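Local coordinates for protein adenosine kinase, putative (Trypanosoma brucei, PDB 3OTX) that probably phosphorylates adenosine and related nucleosides to their monophosphates, using ATP as phosphate donor and magnesium as cofactor, in purine salvage, at residues A[262-267]-A[301-306]; A[308-313]-A[321-326]. The protein carries 1 engineered substitution. One frame throughout, in Å; residues are numbered along the deposited sequence.

Contact 1. Residues A[262-267]-A[301-306]; sequences VVVFTR and DAFMGG. With AP5 (bis(adenosine)-5'-pentaphosphate), chain C.
Part of the phosphate-binding site of this PfkB-family kinase is built where a strand and a helix meet, with Thr266 and Val264 against Phe303. The methyl of Thr266 sits squarely over the ring: CG2 lies 3.6 Å from the centroid of the Phe303 ring and 7° off its normal, a CH-pi contact. Val264 approaches the same ring obliquely, with its CG1 3.8 Å from Phe303 CZ. Because CG stands anti to the backbone N (chi1 173°), the phenyl group reaches from the helix toward the strand. The two branches of Thr266 divide the work, for while CG2 presses on the ring, OG1 donates to O2A of AP5 at 2.8 Å. At the start of the helix, the amide N of Asp301 donates to O1E of AP5 at 2.8 Å, consistent with the anion hole of the ribokinase fold. The carboxylate of Asp301, the predicted proton acceptor, is held by Ser66 and Asn69. Strand 262-267 runs in the large sheet between strands 220-224 and 270-276; Val263 and Phe265 pack on helix 242-251, whereas Val264 and Thr266 point toward helix 300-311.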
ATOM      1  N   VAL A 262       6.042  11.473 -11.316  1.00 16.08           N
ATOM      2  CA  VAL A 262       4.636  11.251 -11.652  1.00 15.60           C
ATOM      3  C   VAL A 262       3.868  11.323 -10.334  1.00 16.19           C
ATOM      4  O   VAL A 262       4.318  10.773  -9.323  1.00 17.55           O
ATOM      5  CB  VAL A 262       4.410   9.842 -12.283  1.00 16.94           C
ATOM      6  CG1 VAL A 262       2.916   9.590 -12.669  1.00 19.41           C
ATOM      7  CG2 VAL A 262       5.329   9.623 -13.475  1.00 19.26           C
ATOM      8  N   VAL A 263       2.700  11.957 -10.341  1.00 16.05           N
ATOM      9  CA  VAL A 263       1.866  11.987  -9.157  1.00 18.07           C
ATOM     10  C   VAL A 263       0.483  11.479  -9.551  1.00 17.43           C
ATOM     11  O   VAL A 263      -0.078  11.910 -10.566  1.00 17.68           O
ATOM     12  CB  VAL A 263       1.816  13.402  -8.547  1.00 17.08           C
ATOM     13  CG1 VAL A 263       0.969  13.457  -7.300  1.00 21.10           C
ATOM     14  CG2 VAL A 263       3.252  13.911  -8.195  1.00 18.96           C
ATOM     15  N   VAL A 264      -0.061  10.557  -8.755  1.00 14.83           N
ATOM     16  CA  VAL A 264      -1.356   9.938  -9.050  1.00 13.50           C
ATOM     17  C   VAL A 264      -2.209  10.031  -7.793  1.00 14.51           C
ATOM     18  O   VAL A 264      -1.853   9.432  -6.781  1.00 16.24           O
ATOM     19  CB  VAL A 264      -1.172   8.437  -9.372  1.00 16.01           C
ATOM     20  CG1 VAL A 264      -2.528   7.771  -9.686  1.00 17.40           C
ATOM     21  CG2 VAL A 264      -0.196   8.230 -10.542  1.00 17.05           C
ATOM     22  N   PHE A 265      -3.325  10.751  -7.848  1.00 13.03           N
ATOM     23  CA  PHE A 265      -4.223  10.894  -6.693  1.00 14.19           C
ATOM     24  C   PHE A 265      -5.606  10.385  -7.084  1.00 13.55           C
ATOM     25  O   PHE A 265      -6.263  10.947  -7.979  1.00 15.28           O
ATOM     26  CB  PHE A 265      -4.371  12.365  -6.253  1.00 15.62           C
ATOM     27  CG  PHE A 265      -3.135  12.981  -5.680  1.00 17.17           C
ATOM     28  CD1 PHE A 265      -2.246  12.225  -4.916  1.00 15.42           C
ATOM     29  CD2 PHE A 265      -2.891  14.353  -5.869  1.00 17.52           C
ATOM     30  CE1 PHE A 265      -1.110  12.821  -4.351  1.00 16.02           C
ATOM     31  CE2 PHE A 265      -1.759  14.954  -5.307  1.00 19.33           C
ATOM     32  CZ  PHE A 265      -0.877  14.169  -4.560  1.00 16.03           C
ATOM     33  N   THR A 266      -6.039   9.330  -6.409  1.00 13.82           N
ATOM     34  CA  THR A 266      -7.347   8.749  -6.655  1.00 12.69           C
ATOM     35  C   THR A 266      -8.414   9.508  -5.873  1.00 16.14           C
ATOM     36  O   THR A 266      -8.132  10.127  -4.831  1.00 16.13           O
ATOM     37  CB  THR A 266      -7.402   7.248  -6.305  1.00 15.38           C
ATOM     38  OG1 THR A 266      -7.103   7.075  -4.910  1.00 13.68           O
ATOM     39  CG2 THR A 266      -6.370   6.462  -7.112  1.00 16.46           C
ATOM     40  N   ARG A 267      -9.647   9.440  -6.399  1.00 16.20           N
ATOM     41  CA  ARG A 267     -10.735  10.238  -5.869  1.00 15.89           C
ATOM     42  C   ARG A 267     -12.043   9.465  -5.747  1.00 14.93           C
ATOM     43  O   ARG A 267     -13.106  10.026  -5.954  1.00 15.53           O
ATOM     44  CB  ARG A 267     -10.920  11.536  -6.678  1.00 16.00           C
ATOM     45  CG  ARG A 267      -9.672  12.459  -6.583  1.00 15.14           C
ATOM     46  CD  ARG A 267     -10.057  13.862  -6.975  1.00 16.42           C
ATOM     47  NE  ARG A 267     -10.419  13.871  -8.382  1.00 17.83           N
ATOM     48  CZ  ARG A 267     -10.530  14.988  -9.090  1.00 25.74           C
ATOM     49  NH1 ARG A 267     -10.332  16.167  -8.502  1.00 26.96           N
ATOM     50  NH2 ARG A 267     -10.844  14.933 -10.379  1.00 28.24           N
ATOM     51  N   ASP A 301      -5.162  -0.232  -2.012  1.00 14.48           N
ATOM     52  CA  ASP A 301      -4.154  -1.225  -2.388  1.00 11.42           C
ATOM     53  C   ASP A 301      -4.507  -1.895  -3.713  1.00 12.86           C
ATOM     54  O   ASP A 301      -3.613  -2.223  -4.514  1.00 12.90           O
ATOM     55  CB  ASP A 301      -4.027  -2.299  -1.302  1.00 11.14           C
ATOM     56  CG  ASP A 301      -3.560  -1.730   0.025  1.00 14.63           C
ATOM     57  OD1 ASP A 301      -2.852  -0.689   0.025  1.00 16.52           O
ATOM     58  OD2 ASP A 301      -3.853  -2.338   1.076  1.00 13.92           O
ATOM     59  N   ALA A 302      -5.791  -2.142  -3.947  1.00 13.08           N
ATOM     60  CA  ALA A 302      -6.207  -2.798  -5.196  1.00 14.17           C
ATOM     61  C   ALA A 302      -5.912  -1.903  -6.398  1.00 15.94           C
ATOM     62  O   ALA A 302      -5.420  -2.392  -7.429  1.00 15.14           O
ATOM     63  CB  ALA A 302      -7.671  -3.194  -5.142  1.00 13.84           C
ATOM     64  N   PHE A 303      -6.174  -0.598  -6.254  1.00 14.00           N
ATOM     65  CA  PHE A 303      -5.789   0.342  -7.327  1.00 14.69           C
ATOM     66  C   PHE A 303      -4.284   0.222  -7.611  1.00 13.58           C
ATOM     67  O   PHE A 303      -3.870   0.097  -8.779  1.00 13.21           O
ATOM     68  CB  PHE A 303      -6.127   1.804  -6.962  1.00 14.29           C
ATOM     69  CG  PHE A 303      -5.588   2.794  -7.971  1.00 12.72           C
ATOM     70  CD1 PHE A 303      -6.291   3.040  -9.143  1.00 15.68           C
ATOM     71  CD2 PHE A 303      -4.371   3.409  -7.755  1.00 12.00           C
ATOM     72  CE1 PHE A 303      -5.799   3.911 -10.093  1.00 16.19           C
ATOM     73  CE2 PHE A 303      -3.849   4.285  -8.710  1.00 13.58           C
ATOM     74  CZ  PHE A 303      -4.570   4.527  -9.893  1.00 15.05           C
ATOM     75  N   MET A 304      -3.468   0.271  -6.555  1.00 13.66           N
ATOM     76  CA  MET A 304      -2.023   0.245  -6.710  1.00 13.55           C
ATOM     77  C   MET A 304      -1.557  -1.074  -7.346  1.00 12.50           C
ATOM     78  O   MET A 304      -0.646  -1.065  -8.195  1.00 13.77           O
ATOM     79  CB  MET A 304      -1.330   0.511  -5.378  1.00 14.26           C
ATOM     80  CG  MET A 304       0.157   0.656  -5.464  1.00 17.88           C
ATOM     81  SD  MET A 304       0.556   2.280  -6.159  1.00 27.42           S
ATOM     82  CE  MET A 304       1.931   1.822  -7.164  1.00 27.70           C
ATOM     83  N   GLY A 305      -2.165  -2.194  -6.954  1.00 13.37           N
ATOM     84  CA  GLY A 305      -1.833  -3.466  -7.613  1.00 12.79           C
ATOM     85  C   GLY A 305      -2.056  -3.466  -9.117  1.00 15.26           C
ATOM     86  O   GLY A 305      -1.194  -3.946  -9.875  1.00 15.43           O
ATOM     87  N   GLY A 306      -3.193  -2.915  -9.567  1.00 14.56           N
ATOM     88  CA  GLY A 306      -3.507  -2.916 -10.992  1.00 15.13           C
ATOM     89  C   GLY A 306      -2.553  -1.963 -11.694  1.00 14.98           C
ATOM     90  O   GLY A 306      -2.031  -2.274 -12.794  1.00 17.17           O
TER
HETATM   91  PA  AP5 C 346     -10.214   5.516  -3.427  1.00 14.08           P
HETATM   92  O1A AP5 C 346     -11.470   5.605  -2.567  1.00 14.78           O
HETATM   93  O2A AP5 C 346      -9.686   6.858  -3.893  1.00 15.80           O
HETATM   94  O3A AP5 C 346      -8.987   4.777  -2.691  1.00 14.22           O
HETATM   95  PB  AP5 C 346      -8.581   4.892  -1.133  1.00 14.59           P
HETATM   96  O1B AP5 C 346      -9.165   6.101  -0.472  1.00 15.34           O
HETATM   97  O2B AP5 C 346      -7.103   4.716  -1.070  1.00 16.02           O
HETATM   98  O3B AP5 C 346      -9.319   3.584  -0.602  1.00 15.66           O
HETATM   99  PG  AP5 C 346      -9.783   3.104   0.843  1.00 20.12           P
HETATM  100  O1G AP5 C 346     -10.913   2.143   0.634  1.00 28.34           O
HETATM  101  O2G AP5 C 346     -10.264   4.209   1.757  1.00 21.35           O
HETATM  102  O3G AP5 C 346      -8.511   2.334   1.286  1.00 19.99           O
HETATM  103  PD  AP5 C 346      -8.186   1.547   2.660  1.00 19.89           P
HETATM  104  O1D AP5 C 346      -9.318   1.575   3.671  1.00 21.05           O
HETATM  105  O2D AP5 C 346      -6.832   2.045   3.083  1.00 20.75           O
HETATM  106  O3D AP5 C 346      -8.121   0.031   2.122  1.00 16.42           O
HETATM  107  PE  AP5 C 346      -6.826  -0.698   1.494  1.00 18.91           P
HETATM  108  O1E AP5 C 346      -6.081   0.266   0.615  1.00 20.09           O
HETATM  109  O2E AP5 C 346      -7.256  -2.030   0.884  1.00 21.15           O
HETATM  110  O5F AP5 C 346     -10.528   4.503  -4.631  1.00 13.22           O
HETATM  111  C5F AP5 C 346      -9.492   4.075  -5.514  1.00 13.47           C
HETATM  112  C4F AP5 C 346     -10.114   3.631  -6.816  1.00 11.80           C
HETATM  113  O4F AP5 C 346     -11.119   2.639  -6.565  1.00 15.07           O
HETATM  114  C3F AP5 C 346     -10.882   4.720  -7.560  1.00 14.08           C
HETATM  115  O3F AP5 C 346     -10.003   5.443  -8.387  1.00 15.69           O
HETATM  116  C2F AP5 C 346     -11.948   3.956  -8.290  1.00 17.57           C
HETATM  117  O2F AP5 C 346     -11.415   3.399  -9.465  1.00 17.61           O
HETATM  118  C1F AP5 C 346     -12.251   2.802  -7.329  1.00 14.42           C
HETATM  119  N9A AP5 C 346     -13.378   3.085  -6.395  1.00 15.43           N
HETATM  120  C8A AP5 C 346     -13.287   3.330  -5.022  1.00 13.65           C
HETATM  121  N7A AP5 C 346     -14.551   3.516  -4.551  1.00 16.39           N
HETATM  122  C5A AP5 C 346     -15.423   3.379  -5.577  1.00 16.49           C
HETATM  123  C6A AP5 C 346     -16.797   3.420  -5.669  1.00 22.18           C
HETATM  124  N6A AP5 C 346     -17.574   3.534  -4.588  1.00 26.43           N
HETATM  125  N1A AP5 C 346     -17.386   3.217  -6.894  1.00 25.29           N
HETATM  126  C2A AP5 C 346     -16.642   2.948  -8.031  1.00 25.08           C
HETATM  127  N3A AP5 C 346     -15.268   2.898  -7.923  1.00 18.78           N
HETATM  128  C4A AP5 C 346     -14.676   3.084  -6.727  1.00 17.69           C
HETATM  129  O5J AP5 C 346      -5.888  -0.981   2.790  1.00 19.13           O
HETATM  130  C5J AP5 C 346      -6.360  -1.821   3.829  1.00 17.96           C
HETATM  131  C4J AP5 C 346      -5.116  -2.505   4.369  1.00 11.65           C
HETATM  132  O4J AP5 C 346      -4.308  -1.577   5.111  1.00 15.56           O
HETATM  133  C3J AP5 C 346      -5.413  -3.604   5.395  1.00 12.83           C
HETATM  134  O3J AP5 C 346      -5.221  -4.863   4.749  1.00 14.33           O
HETATM  135  C2J AP5 C 346      -4.421  -3.348   6.541  1.00 14.02           C
HETATM  136  O2J AP5 C 346      -3.730  -4.516   6.970  1.00 14.13           O
HETATM  137  C1J AP5 C 346      -3.466  -2.361   5.916  1.00 14.74           C
HETATM  138  N9B AP5 C 346      -2.749  -1.533   6.896  1.00 10.32           N
HETATM  139  C8B AP5 C 346      -3.339  -0.716   7.823  1.00 11.93           C
HETATM  140  N7B AP5 C 346      -2.338  -0.167   8.559  1.00 14.87           N
HETATM  141  C5B AP5 C 346      -1.135  -0.631   8.096  1.00  9.35           C
HETATM  142  C6B AP5 C 346       0.191  -0.387   8.474  1.00 10.20           C
HETATM  143  N6B AP5 C 346       0.542   0.370   9.526  1.00 11.62           N
HETATM  144  N1B AP5 C 346       1.148  -1.076   7.781  1.00 11.27           N
HETATM  145  C2B AP5 C 346       0.894  -1.885   6.697  1.00 11.88           C
HETATM  146  N3B AP5 C 346      -0.414  -2.160   6.355  1.00 11.58           N
HETATM  147  C4B AP5 C 346      -1.399  -1.499   7.035  1.00  9.40           C

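Contact 2. Residues A[308-313]-A[321-326]; sequences LSAYAV and CETGHY. With AP5 (bis(adenosine)-5'-pentaphosphate), chain C.
Thr323 faces the neighbouring helix with its CB, and its two branches pass Ala310 and Ser309 at different angles. The hydroxyl branch lies alongside the methyl of Ala310, with OG1 3.5 Å from Ala310 CB, and the branching carbon follows closely, Thr323 CB standing 3.8 Å from Ala310 CB. The methyl branch is turned off to the Ser309 side: Thr323 CG2 comes alongside Ser309 OG, 3.7 Å away, with the Ala310 methyl a little farther off at 4.1 Å from the same CG2. Small side chains at the meeting point let the backbones come close, as the 6.5 Å between the CA atoms of Ala310 and Thr323 attests. The hydroxyls here serve their own helices. With CG2 anti to the backbone N, OG1 of Thr323 lies beside that N and is hydrogen-bonded to the carbonyl O of Arg319, one turn back; Ser309 OG is likewise bonded to the carbonyl O of Gly306. Both buried polar atoms are thereby satisfied, and between residues 308-313 and 321-326 the contact is van der Waals. In the ribokinase fold of this enzyme, helices 300-311 and 317-332 are consecutive and joined by a short connection. A hydrogen bond between Ala302 O and Thr327 OG1 also ties them, nearer the start of the first. Leu308 packs on strand 165-169, while Cys321 reaches strand 279-283, an outermost strand of the large sheet. Further along the second helix, His325 meets the ligand. The carbonyl O of Cys321 lies 3.3 Å above the plane of the His325 imidazole, toward its rim, and His325 CD2 approaches the ribose hydroxyl O2F of AP5 to 3.2 Å. A hydrogen bond between His325 NE2 and Thr272 OG1 fixes the rotation of the ring beside the sugar.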
ATOM      1  N   LEU A 308       0.511  -1.182 -10.895  1.00 15.98           N
ATOM      2  CA  LEU A 308       1.825  -1.836 -11.055  1.00 15.08           C
ATOM      3  C   LEU A 308       1.804  -2.939 -12.089  1.00 16.37           C
ATOM      4  O   LEU A 308       2.801  -3.112 -12.808  1.00 18.14           O
ATOM      5  CB  LEU A 308       2.266  -2.437  -9.730  1.00 15.49           C
ATOM      6  CG  LEU A 308       2.785  -1.438  -8.725  1.00 17.72           C
ATOM      7  CD1 LEU A 308       2.977  -2.123  -7.337  1.00 15.67           C
ATOM      8  CD2 LEU A 308       4.104  -0.874  -9.197  1.00 22.71           C
ATOM      9  N   SER A 309       0.702  -3.699 -12.163  1.00 15.21           N
ATOM     10  CA  SER A 309       0.615  -4.782 -13.160  1.00 17.69           C
ATOM     11  C   SER A 309       0.703  -4.264 -14.597  1.00 19.03           C
ATOM     12  O   SER A 309       1.253  -4.944 -15.466  1.00 20.66           O
ATOM     13  CB  SER A 309      -0.632  -5.640 -12.959  1.00 19.51           C
ATOM     14  OG  SER A 309      -1.801  -4.993 -13.456  1.00 21.39           O
ATOM     15  N   ALA A 310       0.184  -3.062 -14.834  1.00 19.75           N
ATOM     16  CA  ALA A 310       0.242  -2.458 -16.160  1.00 18.58           C
ATOM     17  C   ALA A 310       1.561  -1.756 -16.375  1.00 16.62           C
ATOM     18  O   ALA A 310       2.093  -1.782 -17.486  1.00 18.14           O
ATOM     19  CB  ALA A 310      -0.886  -1.466 -16.332  1.00 20.88           C
ATOM     20  N   TYR A 311       2.088  -1.141 -15.323  1.00 15.59           N
ATOM     21  CA  TYR A 311       3.341  -0.390 -15.441  1.00 15.40           C
ATOM     22  C   TYR A 311       4.463  -1.377 -15.777  1.00 15.27           C
ATOM     23  O   TYR A 311       5.361  -1.057 -16.597  1.00 17.57           O
ATOM     24  CB  TYR A 311       3.655   0.411 -14.137  1.00 14.48           C
ATOM     25  CG  TYR A 311       4.734   1.456 -14.350  1.00 16.54           C
ATOM     26  CD1 TYR A 311       4.407   2.779 -14.612  1.00 18.86           C
ATOM     27  CD2 TYR A 311       6.095   1.092 -14.387  1.00 20.88           C
ATOM     28  CE1 TYR A 311       5.392   3.733 -14.836  1.00 21.50           C
ATOM     29  CE2 TYR A 311       7.083   2.039 -14.629  1.00 19.61           C
ATOM     30  CZ  TYR A 311       6.731   3.350 -14.840  1.00 22.80           C
ATOM     31  OH  TYR A 311       7.702   4.299 -15.095  1.00 26.59           O
ATOM     32  N   ALA A 312       4.408  -2.563 -15.157  1.00 14.21           N
ATOM     33  CA  ALA A 312       5.421  -3.602 -15.344  1.00 15.00           C
ATOM     34  C   ALA A 312       5.492  -4.133 -16.782  1.00 16.69           C
ATOM     35  O   ALA A 312       6.517  -4.688 -17.174  1.00 19.05           O
ATOM     36  CB  ALA A 312       5.218  -4.762 -14.337  1.00 15.86           C
ATOM     37  N   VAL A 313       4.418  -3.966 -17.561  1.00 19.43           N
ATOM     38  CA  VAL A 313       4.426  -4.385 -18.972  1.00 20.82           C
ATOM     39  C   VAL A 313       4.506  -3.213 -19.946  1.00 22.63           C
ATOM     40  O   VAL A 313       4.213  -3.362 -21.138  1.00 24.84           O
ATOM     41  CB  VAL A 313       3.277  -5.356 -19.316  1.00 20.60           C
ATOM     42  CG1 VAL A 313       3.518  -6.694 -18.630  1.00 23.34           C
ATOM     43  CG2 VAL A 313       1.887  -4.768 -18.899  1.00 21.20           C
ATOM     44  N   CYS A 321      -3.431   3.773 -14.814  1.00 16.46           N
ATOM     45  CA  CYS A 321      -4.598   4.249 -14.036  1.00 16.80           C
ATOM     46  C   CYS A 321      -5.893   3.491 -14.356  1.00 16.78           C
ATOM     47  O   CYS A 321      -6.620   3.070 -13.448  1.00 16.83           O
ATOM     48  CB  CYS A 321      -4.798   5.773 -14.192  1.00 17.44           C
ATOM     49  SG  CYS A 321      -3.488   6.778 -13.509  1.00 19.12           S
ATOM     50  N   GLU A 322      -6.202   3.324 -15.649  1.00 15.24           N
ATOM     51  CA  GLU A 322      -7.349   2.514 -16.090  1.00 16.78           C
ATOM     52  C   GLU A 322      -7.289   1.108 -15.492  1.00 17.63           C
ATOM     53  O   GLU A 322      -8.306   0.577 -15.052  1.00 18.13           O
ATOM     54  CB  GLU A 322      -7.450   2.480 -17.631  1.00 21.34           C
ATOM     55  CG  GLU A 322      -7.773   3.856 -18.212  1.00 22.79           C
ATOM     56  CD  GLU A 322      -7.528   3.959 -19.703  1.00 32.80           C
ATOM     57  OE1 GLU A 322      -7.921   5.008 -20.251  1.00 31.32           O
ATOM     58  OE2 GLU A 322      -6.982   3.005 -20.318  1.00 30.03           O
ATOM     59  N   THR A 323      -6.095   0.515 -15.473  1.00 15.93           N
ATOM     60  CA  THR A 323      -5.943  -0.844 -14.933  1.00 15.82           C
ATOM     61  C   THR A 323      -6.186  -0.856 -13.410  1.00 15.65           C
ATOM     62  O   THR A 323      -6.867  -1.761 -12.888  1.00 17.60           O
ATOM     63  CB  THR A 323      -4.560  -1.417 -15.278  1.00 18.43           C
ATOM     64  OG1 THR A 323      -4.363  -1.336 -16.692  1.00 19.87           O
ATOM     65  CG2 THR A 323      -4.468  -2.886 -14.841  1.00 19.40           C
ATOM     66  N   GLY A 324      -5.674   0.159 -12.726  1.00 14.66           N
ATOM     67  CA  GLY A 324      -5.902   0.305 -11.292  1.00 15.02           C
ATOM     68  C   GLY A 324      -7.389   0.484 -11.010  1.00 15.14           C
ATOM     69  O   GLY A 324      -7.883  -0.016 -10.000  1.00 15.34           O
ATOM     70  N   HIS A 325      -8.106   1.211 -11.873  1.00 14.71           N
ATOM     71  CA  HIS A 325      -9.560   1.335 -11.670  1.00 12.97           C
ATOM     72  C   HIS A 325     -10.235  -0.020 -11.806  1.00 16.80           C
ATOM     73  O   HIS A 325     -11.144  -0.344 -11.044  1.00 15.93           O
ATOM     74  CB  HIS A 325     -10.203   2.296 -12.664  1.00 13.57           C
ATOM     75  CG  HIS A 325      -9.734   3.700 -12.531  1.00 14.68           C
ATOM     76  ND1 HIS A 325      -9.914   4.620 -13.543  1.00 16.80           N
ATOM     77  CD2 HIS A 325      -9.100   4.353 -11.524  1.00 15.79           C
ATOM     78  CE1 HIS A 325      -9.402   5.781 -13.165  1.00 15.88           C
ATOM     79  NE2 HIS A 325      -8.910   5.645 -11.945  1.00 15.02           N
ATOM     80  N   TYR A 326      -9.786  -0.811 -12.776  1.00 16.15           N
ATOM     81  CA  TYR A 326     -10.363  -2.121 -12.973  1.00 18.06           C
ATOM     82  C   TYR A 326     -10.187  -2.995 -11.700  1.00 17.45           C
ATOM     83  O   TYR A 326     -11.154  -3.581 -11.186  1.00 17.89           O
ATOM     84  CB  TYR A 326      -9.733  -2.806 -14.206  1.00 18.25           C
ATOM     85  CG  TYR A 326     -10.079  -4.261 -14.203  1.00 17.95           C
ATOM     86  CD1 TYR A 326     -11.355  -4.705 -14.557  1.00 21.28           C
ATOM     87  CD2 TYR A 326      -9.149  -5.187 -13.768  1.00 18.11           C
ATOM     88  CE1 TYR A 326     -11.687  -6.075 -14.511  1.00 25.12           C
ATOM     89  CE2 TYR A 326      -9.466  -6.545 -13.693  1.00 23.41           C
ATOM     90  CZ  TYR A 326     -10.729  -6.969 -14.066  1.00 24.56           C
ATOM     91  OH  TYR A 326     -11.004  -8.312 -13.989  1.00 29.29           O
TER
HETATM   92  PA  AP5 C 346     -10.214   5.516  -3.427  1.00 14.08           P
HETATM   93  O1A AP5 C 346     -11.470   5.605  -2.567  1.00 14.78           O
HETATM   94  O2A AP5 C 346      -9.686   6.858  -3.893  1.00 15.80           O
HETATM   95  O3A AP5 C 346      -8.987   4.777  -2.691  1.00 14.22           O
HETATM   96  PB  AP5 C 346      -8.581   4.892  -1.133  1.00 14.59           P
HETATM   97  O1B AP5 C 346      -9.165   6.101  -0.472  1.00 15.34           O
HETATM   98  O2B AP5 C 346      -7.103   4.716  -1.070  1.00 16.02           O
HETATM   99  O3B AP5 C 346      -9.319   3.584  -0.602  1.00 15.66           O
HETATM  100  PG  AP5 C 346      -9.783   3.104   0.843  1.00 20.12           P
HETATM  101  O1G AP5 C 346     -10.913   2.143   0.634  1.00 28.34           O
HETATM  102  O2G AP5 C 346     -10.264   4.209   1.757  1.00 21.35           O
HETATM  103  O3G AP5 C 346      -8.511   2.334   1.286  1.00 19.99           O
HETATM  104  PD  AP5 C 346      -8.186   1.547   2.660  1.00 19.89           P
HETATM  105  O1D AP5 C 346      -9.318   1.575   3.671  1.00 21.05           O
HETATM  106  O2D AP5 C 346      -6.832   2.045   3.083  1.00 20.75           O
HETATM  107  O3D AP5 C 346      -8.121   0.031   2.122  1.00 16.42           O
HETATM  108  PE  AP5 C 346      -6.826  -0.698   1.494  1.00 18.91           P
HETATM  109  O1E AP5 C 346      -6.081   0.266   0.615  1.00 20.09           O
HETATM  110  O2E AP5 C 346      -7.256  -2.030   0.884  1.00 21.15           O
HETATM  111  O5F AP5 C 346     -10.528   4.503  -4.631  1.00 13.22           O
HETATM  112  C5F AP5 C 346      -9.492   4.075  -5.514  1.00 13.47           C
HETATM  113  C4F AP5 C 346     -10.114   3.631  -6.816  1.00 11.80           C
HETATM  114  O4F AP5 C 346     -11.119   2.639  -6.565  1.00 15.07           O
HETATM  115  C3F AP5 C 346     -10.882   4.720  -7.560  1.00 14.08           C
HETATM  116  O3F AP5 C 346     -10.003   5.443  -8.387  1.00 15.69           O
HETATM  117  C2F AP5 C 346     -11.948   3.956  -8.290  1.00 17.57           C
HETATM  118  O2F AP5 C 346     -11.415   3.399  -9.465  1.00 17.61           O
HETATM  119  C1F AP5 C 346     -12.251   2.802  -7.329  1.00 14.42           C
HETATM  120  N9A AP5 C 346     -13.378   3.085  -6.395  1.00 15.43           N
HETATM  121  C8A AP5 C 346     -13.287   3.330  -5.022  1.00 13.65           C
HETATM  122  N7A AP5 C 346     -14.551   3.516  -4.551  1.00 16.39           N
HETATM  123  C5A AP5 C 346     -15.423   3.379  -5.577  1.00 16.49           C
HETATM  124  C6A AP5 C 346     -16.797   3.420  -5.669  1.00 22.18           C
HETATM  125  N6A AP5 C 346     -17.574   3.534  -4.588  1.00 26.43           N
HETATM  126  N1A AP5 C 346     -17.386   3.217  -6.894  1.00 25.29           N
HETATM  127  C2A AP5 C 346     -16.642   2.948  -8.031  1.00 25.08           C
HETATM  128  N3A AP5 C 346     -15.268   2.898  -7.923  1.00 18.78           N
HETATM  129  C4A AP5 C 346     -14.676   3.084  -6.727  1.00 17.69           C
HETATM  130  O5J AP5 C 346      -5.888  -0.981   2.790  1.00 19.13           O
HETATM  131  C5J AP5 C 346      -6.360  -1.821   3.829  1.00 17.96           C
HETATM  132  C4J AP5 C 346      -5.116  -2.505   4.369  1.00 11.65           C
HETATM  133  O4J AP5 C 346      -4.308  -1.577   5.111  1.00 15.56           O
HETATM  134  C3J AP5 C 346      -5.413  -3.604   5.395  1.00 12.83           C
HETATM  135  O3J AP5 C 346      -5.221  -4.863   4.749  1.00 14.33           O
HETATM  136  C2J AP5 C 346      -4.421  -3.348   6.541  1.00 14.02           C
HETATM  137  O2J AP5 C 346      -3.730  -4.516   6.970  1.00 14.13           O
HETATM  138  C1J AP5 C 346      -3.466  -2.361   5.916  1.00 14.74           C
HETATM  139  N9B AP5 C 346      -2.749  -1.533   6.896  1.00 10.32           N
HETATM  140  C8B AP5 C 346      -3.339  -0.716   7.823  1.00 11.93           C
HETATM  141  N7B AP5 C 346      -2.338  -0.167   8.559  1.00 14.87           N
HETATM  142  C5B AP5 C 346      -1.135  -0.631   8.096  1.00  9.35           C
HETATM  143  C6B AP5 C 346       0.191  -0.387   8.474  1.00 10.20           C
HETATM  144  N6B AP5 C 346       0.542   0.370   9.526  1.00 11.62           N
HETATM  145  N1B AP5 C 346       1.148  -1.076   7.781  1.00 11.27           N
HETATM  146  C2B AP5 C 346       0.894  -1.885   6.697  1.00 11.88           C
HETATM  147  N3B AP5 C 346      -0.414  -2.160   6.355  1.00 11.58           N
HETATM  148  C4B AP5 C 346      -1.399  -1.499   7.035  1.00  9.40           C

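Overall arrangement
Contact 1 and contact 2 lie in series along the chain, their centres about 9 Å apart, and helix 300-311 belongs to both. Its early turns meet both strand 262-267 and helix 317-332, and its last turns continue along the second helix. The two contacts also touch directly: Phe303 CE1 lies 3.6 Å from His325 CD2, and Gly306 O lies 3.2 Å from Thr323 CG2. The two helices thus lie side by side on the face of the large sheet that holds the strand. Both contacts reach AP5, contact 1 at two of its phosphates and contact 2 at a ribose, illustrating how consecutive elements of a fold can build one nucleotide pocket.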